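Local coordinates for hemolysin-related protein (PDB 6MLT) that serves as a secreted matrix protein of Vibrio cholerae biofilms, binds calcium, and probably contributes to adhesion by binding carbohydrate, at residues A[245-248]-A[249-252]; A[419-422]-A[423-426]; A[468-471]-A[472-475]. All coordinates share one frame; numbering follows the deposited sequence.

Interaction 1 of 3, residues A[245-248]-A[249-252]; sequences LSTP and ENSE
Ser251 folds its hydroxyl back onto the carbonyl of Pro248, and OG donates to Pro248 O over 2.8 Å, lying in the carbonyl plane on a lone pair. The torsion that allows this sets OG between its own backbone N and carbonyl carbon (chi1 66°). Pro248 O also takes the backbone N of Ser251 at 3.1 Å, but this donor stands above the carbonyl plane. One residue earlier, Asn250 N donates to Thr247 O at 3.0 Å; the two successive bonds to the carbonyl three residues back are those of a short 3-10 turn. It lies in the loop joining antiparallel strands 236-241 and 252-256 of one four-stranded sheet, consistent with a beta-propeller blade. Glu249 bends at chi2 (-82°) and curls back alongside the chain. Its carboxylate comes over the start of the proline ring, OE1 standing 3.2 Å from Pro248 CD, while OE2 accepts from a water that also donates to Ser246 O. Across the turn, Thr247 and Asn250 meet through ND2, 3.9 Å from Thr247 CB. Asn250 CG lies beside its backbone N, and a second water joins ND2 to Thr247 OG1; OG1 is also hydrogen-bonded to Ser244. Pro248 and Ser251 both rest on Pro272, and Asn267 ND2 gives Pro248 O a further hydrogen bond. The chemistry implies a turn fixed mainly through its carbonyl oxygens: the firm direct bonds converge on Thr247 O and Pro248 O, whereas the outer carboxylate and amide reach the preceding residues through water.

Interaction 2 of 3, residues A[419-422]-A[423-426]; sequences LFKH and KQQV
One face of the Gln424 carboxamide is covered by Lys421, whose CD and CA lie over it, while NE2 at its edge points to Leu419 O. NE2 donates to Leu419 O at 3.2 Å with the acceptor in the amide plane, although the donor itself stands above the carbonyl plane. At the other end of the amide, OE1 is 3.4 Å from Lys421 CD; Lys421 NZ adds a weak hydrogen bond and has Gly338 O as its stronger partner. The second flat group, the imidazole of His422, has Lys423 CG against one face, toward its CD2-NE2 side, with CD2 3.7 Å from Lys423 CG. Lys423 N approaches this ring obliquely. Lys423 bends at chi2 (-60°) as it passes the ring, and its NZ is hydrogen-bonded to a bound citrate, probably from the crystallisation liquor. Gln424 runs extended beyond CG (chi2 170°), carrying its amide back to Leu419, while its CG packs 3.8 Å from Leu419 CB. Beneath these side chains the backbone closes through Lys423 N and Phe420 O, 2.9 Å apart; Gln424 N adds weak bonds to Phe420 O and Lys421 O. A water donates to both His422 O and Gln424 O. A bond from Lys423 N to the carbonyl three residues earlier is that of a beta turn, here in the loop between strands 405-413 and 428-435 of the beta-prism lectin fold.

Interaction 3 of 3, residues A[468-471]-A[472-475]; sequences NDDL and NSGK
Asp470 O gathers two backbone donors as the chain turns, Ser473 N at 3.1 Å and Gly474 N at 3.0 Å, the first from above the carbonyl plane and the second nearly in line with the C=O bond. The carboxylate of Asp470 swings into the same turn: with CG opposite the backbone N (chi1 -163°), OD2 comes 2.9 Å from Gly474 N, a weak bond, and lies 3.6 Å from Ser473 CB. Its OD1 is hydrogen-bonded to Thr519 OG1. Before the turn, Asp469 OD1 accepts from Leu471 N at 3.3 Å, forming an Asx turn, and a water donates to Asp469 OD1 and accepts a weak bond from Asn472 N. After it, Ser473 OG accepts from Lys475 N at 2.9 Å in an ST turn, and also bonds to Leu520 O. Gly474 has a positive phi, 72°, a conformation that favours glycine. The segment links strands 462-467 and 478-481, which belong to successive four-stranded antiparallel sheets consistent with beta-propeller blades. Asn472 ND2 bonds to Gly518 O, while the backbones of Asp470 and Gly474 bond to Tyr450 and Gly274, tying the turn to the loops flanking strands 277-279 and 443-448.

From the N terminus, interaction 1 comes first, in the loop joining neighbouring strands 236-241 and 252-256 of one sheet. The chain then passes into the beta-prism lectin region, where interaction 2 shapes the loop between strands 405-413 and 428-435, and returns to form interaction 3, which carries it from strand 462-467 into the next sheet at 478-481. The sheets of interactions 1 and 3 are instead consistent with beta-propeller blades. The three contacts are in series, neither nested nor crossed. Interactions 1 and 3 have centres about 13 Å apart and touch where Leu245 CD2 packs on the backbone carbonyl O of Leu471, with Tyr451 contacting both leucines. Interaction 2 lies about 70 Å from interaction 1, centre to centre.

Interaction 1 of 3, residues A[245-248]-A[249-252]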
# COMPACT_ATOMS: atom_id res chain seq x y z
N LEU A 245 26.12 7.66 -11.47
CA LEU A 245 26.11 7.86 -12.91
C LEU A 245 27.35 7.26 -13.57
O LEU A 245 27.30 6.93 -14.76
CB LEU A 245 26.00 9.34 -13.23
CG LEU A 245 25.72 9.72 -14.69
CD1 LEU A 245 24.45 9.05 -15.21
CD2 LEU A 245 25.62 11.23 -14.82
N SER A 246 28.45 7.11 -12.83
CA SER A 246 29.64 6.49 -13.38
C SER A 246 29.66 4.98 -13.20
O SER A 246 30.55 4.32 -13.74
CB SER A 246 30.89 7.09 -12.75
OG SER A 246 30.93 6.82 -11.36
N THR A 247 28.70 4.41 -12.46
CA THR A 247 28.59 2.95 -12.31
C THR A 247 27.17 2.50 -12.62
O THR A 247 26.53 1.81 -11.82
CB THR A 247 29.01 2.51 -10.91
OG1 THR A 247 28.17 3.15 -9.93
CG2 THR A 247 30.48 2.85 -10.64
N PRO A 248 26.64 2.87 -13.79
CA PRO A 248 25.23 2.54 -14.09
C PRO A 248 24.97 1.05 -14.15
O PRO A 248 23.82 0.63 -13.93
CB PRO A 248 25.00 3.21 -15.45
CG PRO A 248 26.36 3.27 -16.07
CD PRO A 248 27.32 3.50 -14.93
N GLU A 249 25.99 0.25 -14.43
CA GLU A 249 25.82 -1.20 -14.48
C GLU A 249 25.45 -1.78 -13.12
O GLU A 249 25.01 -2.94 -13.06
CB GLU A 249 27.11 -1.86 -14.99
CG GLU A 249 28.32 -1.75 -14.05
CD GLU A 249 29.07 -0.42 -14.15
OE1 GLU A 249 28.56 0.53 -14.80
OE2 GLU A 249 30.18 -0.32 -13.58
N ASN A 250 25.63 -1.02 -12.05
CA ASN A 250 25.31 -1.48 -10.70
C ASN A 250 23.91 -1.08 -10.25
O ASN A 250 23.48 -1.52 -9.17
CB ASN A 250 26.34 -0.92 -9.70
CG ASN A 250 27.70 -1.56 -9.87
OD1 ASN A 250 27.85 -2.56 -10.56
ND2 ASN A 250 28.71 -0.98 -9.22
N SER A 251 23.20 -0.27 -11.02
CA SER A 251 21.86 0.14 -10.63
C SER A 251 20.85 -0.92 -11.06
O SER A 251 21.11 -1.74 -11.94
CB SER A 251 21.49 1.49 -11.25
OG SER A 251 21.40 1.41 -12.66
N GLU A 252 19.68 -0.90 -10.41
CA GLU A 252 18.61 -1.79 -10.81
C GLU A 252 17.33 -1.40 -10.11
O GLU A 252 17.32 -0.65 -9.13
CB GLU A 252 18.95 -3.25 -10.51
CG GLU A 252 19.03 -3.59 -9.03
CD GLU A 252 19.35 -5.06 -8.80
OE1 GLU A 252 20.54 -5.41 -8.73
OE2 GLU A 252 18.40 -5.87 -8.72
O HOH W 1 31.77 1.77 -14.08
O HOH W 2 28.20 1.57 -7.68

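Interaction 2 of 3, residues A[419-422]-A[423-426]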
# COMPACT_ATOMS: atom_id res chain seq x y z
N LEU A 419 -39.78 -31.26 7.03
CA LEU A 419 -38.57 -32.07 7.07
C LEU A 419 -37.81 -31.75 8.34
O LEU A 419 -37.65 -30.57 8.68
CB LEU A 419 -37.69 -31.82 5.85
CG LEU A 419 -38.27 -32.19 4.49
CD1 LEU A 419 -37.43 -31.59 3.37
CD2 LEU A 419 -38.33 -33.71 4.35
N PHE A 420 -37.34 -32.78 9.04
CA PHE A 420 -36.39 -32.56 10.12
C PHE A 420 -35.12 -31.93 9.56
O PHE A 420 -34.69 -32.23 8.45
CB PHE A 420 -36.04 -33.87 10.82
CG PHE A 420 -37.21 -34.54 11.48
CD1 PHE A 420 -37.94 -33.90 12.47
CD2 PHE A 420 -37.57 -35.83 11.13
CE1 PHE A 420 -39.01 -34.53 13.07
CE2 PHE A 420 -38.64 -36.47 11.73
CZ PHE A 420 -39.36 -35.81 12.71
N LYS A 421 -34.51 -31.06 10.36
CA LYS A 421 -33.31 -30.36 9.90
C LYS A 421 -32.21 -31.34 9.51
O LYS A 421 -31.47 -31.10 8.55
CB LYS A 421 -32.82 -29.40 10.99
CG LYS A 421 -31.66 -28.51 10.56
CD LYS A 421 -32.08 -27.52 9.47
CE LYS A 421 -30.91 -26.64 9.03
NZ LYS A 421 -31.28 -25.73 7.91
N HIS A 422 -32.09 -32.45 10.23
CA HIS A 422 -31.03 -33.41 9.93
C HIS A 422 -31.33 -34.25 8.70
O HIS A 422 -30.44 -34.97 8.24
CB HIS A 422 -30.76 -34.31 11.14
CG HIS A 422 -31.85 -35.31 11.42
ND1 HIS A 422 -32.94 -35.02 12.21
CD2 HIS A 422 -31.99 -36.60 11.04
CE1 HIS A 422 -33.72 -36.09 12.29
NE2 HIS A 422 -33.16 -37.06 11.59
N LYS A 423 -32.54 -34.16 8.15
CA LYS A 423 -32.86 -34.83 6.90
C LYS A 423 -33.02 -33.86 5.73
O LYS A 423 -33.21 -34.31 4.59
CB LYS A 423 -34.14 -35.67 7.05
CG LYS A 423 -33.95 -36.94 7.90
CD LYS A 423 -32.90 -37.87 7.31
CE LYS A 423 -32.78 -39.17 8.10
NZ LYS A 423 -31.68 -40.04 7.58
N GLN A 424 -32.95 -32.56 5.97
CA GLN A 424 -32.94 -31.62 4.86
C GLN A 424 -31.65 -31.79 4.06
O GLN A 424 -30.62 -32.21 4.59
CB GLN A 424 -33.09 -30.18 5.37
CG GLN A 424 -34.46 -29.90 5.98
CD GLN A 424 -34.54 -28.56 6.70
OE1 GLN A 424 -33.71 -27.68 6.48
NE2 GLN A 424 -35.54 -28.42 7.56
N GLN A 425 -31.72 -31.50 2.76
CA GLN A 425 -30.56 -31.66 1.90
C GLN A 425 -30.61 -30.63 0.78
O GLN A 425 -31.54 -29.83 0.70
CB GLN A 425 -30.48 -33.09 1.33
CG GLN A 425 -31.58 -33.44 0.34
CD GLN A 425 -31.21 -34.62 -0.54
OE1 GLN A 425 -30.42 -34.48 -1.48
NE2 GLN A 425 -31.75 -35.78 -0.23
N VAL A 426 -29.60 -30.66 -0.08
CA VAL A 426 -29.60 -29.84 -1.28
C VAL A 426 -30.49 -30.50 -2.32
O VAL A 426 -30.24 -31.64 -2.75
CB VAL A 426 -28.18 -29.64 -1.82
CG1 VAL A 426 -28.20 -28.93 -3.16
CG2 VAL A 426 -27.35 -28.85 -0.81
O HOH W 3 -28.76 -33.20 6.66

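Interaction 3 of 3, residues A[468-471]-A[472-475]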
# COMPACT_ATOMS: atom_id res chain seq x y z
N ASN A 468 12.92 13.11 -18.05
CA ASN A 468 12.83 13.85 -16.79
C ASN A 468 14.27 14.07 -16.32
O ASN A 468 14.92 13.12 -15.87
CB ASN A 468 12.01 13.08 -15.77
CG ASN A 468 11.66 13.89 -14.53
OD1 ASN A 468 10.83 14.81 -14.58
ND2 ASN A 468 12.28 13.55 -13.40
N ASP A 469 14.75 15.31 -16.42
CA ASP A 469 16.17 15.63 -16.22
C ASP A 469 16.53 15.54 -14.74
O ASP A 469 16.16 16.42 -13.95
CB ASP A 469 16.47 17.03 -16.76
CG ASP A 469 17.83 17.58 -16.30
OD1 ASP A 469 18.68 16.81 -15.80
OD2 ASP A 469 18.05 18.81 -16.43
N ASP A 470 17.27 14.51 -14.37
CA ASP A 470 17.78 14.43 -13.00
C ASP A 470 19.23 14.00 -12.98
O ASP A 470 19.67 13.24 -12.10
CB ASP A 470 16.94 13.49 -12.14
CG ASP A 470 17.18 13.72 -10.68
OD1 ASP A 470 17.33 14.90 -10.32
OD2 ASP A 470 17.24 12.75 -9.89
N LEU A 471 20.02 14.50 -13.93
CA LEU A 471 21.43 14.14 -14.00
C LEU A 471 22.16 14.41 -12.69
O LEU A 471 23.15 13.73 -12.38
CB LEU A 471 22.12 14.91 -15.13
CG LEU A 471 22.42 14.10 -16.38
CD1 LEU A 471 21.16 13.94 -17.20
CD2 LEU A 471 23.52 14.76 -17.19
N ASN A 472 21.70 15.40 -11.92
CA ASN A 472 22.40 15.83 -10.72
C ASN A 472 22.27 14.85 -9.55
O ASN A 472 23.02 14.99 -8.57
CB ASN A 472 21.88 17.20 -10.27
CG ASN A 472 22.75 17.84 -9.20
OD1 ASN A 472 23.98 17.82 -9.29
ND2 ASN A 472 22.11 18.39 -8.17
N SER A 473 21.34 13.90 -9.60
CA SER A 473 21.06 13.07 -8.44
C SER A 473 20.81 11.62 -8.83
O SER A 473 21.47 10.71 -8.33
CB SER A 473 19.87 13.63 -7.66
OG SER A 473 19.19 12.64 -6.90
N GLY A 474 19.84 11.40 -9.72
CA GLY A 474 19.43 10.05 -10.05
C GLY A 474 18.63 9.36 -8.97
O GLY A 474 18.44 8.15 -9.05
N LYS A 475 18.17 10.09 -7.95
CA LYS A 475 17.41 9.50 -6.86
C LYS A 475 16.06 10.16 -6.64
O LYS A 475 15.34 9.76 -5.72
CB LYS A 475 18.22 9.57 -5.55
CG LYS A 475 19.58 8.87 -5.61
CD LYS A 475 20.25 8.83 -4.24
CE LYS A 475 21.64 8.21 -4.28
NZ LYS A 475 22.59 9.00 -5.11
O HOH W 4 20.66 17.75 -13.49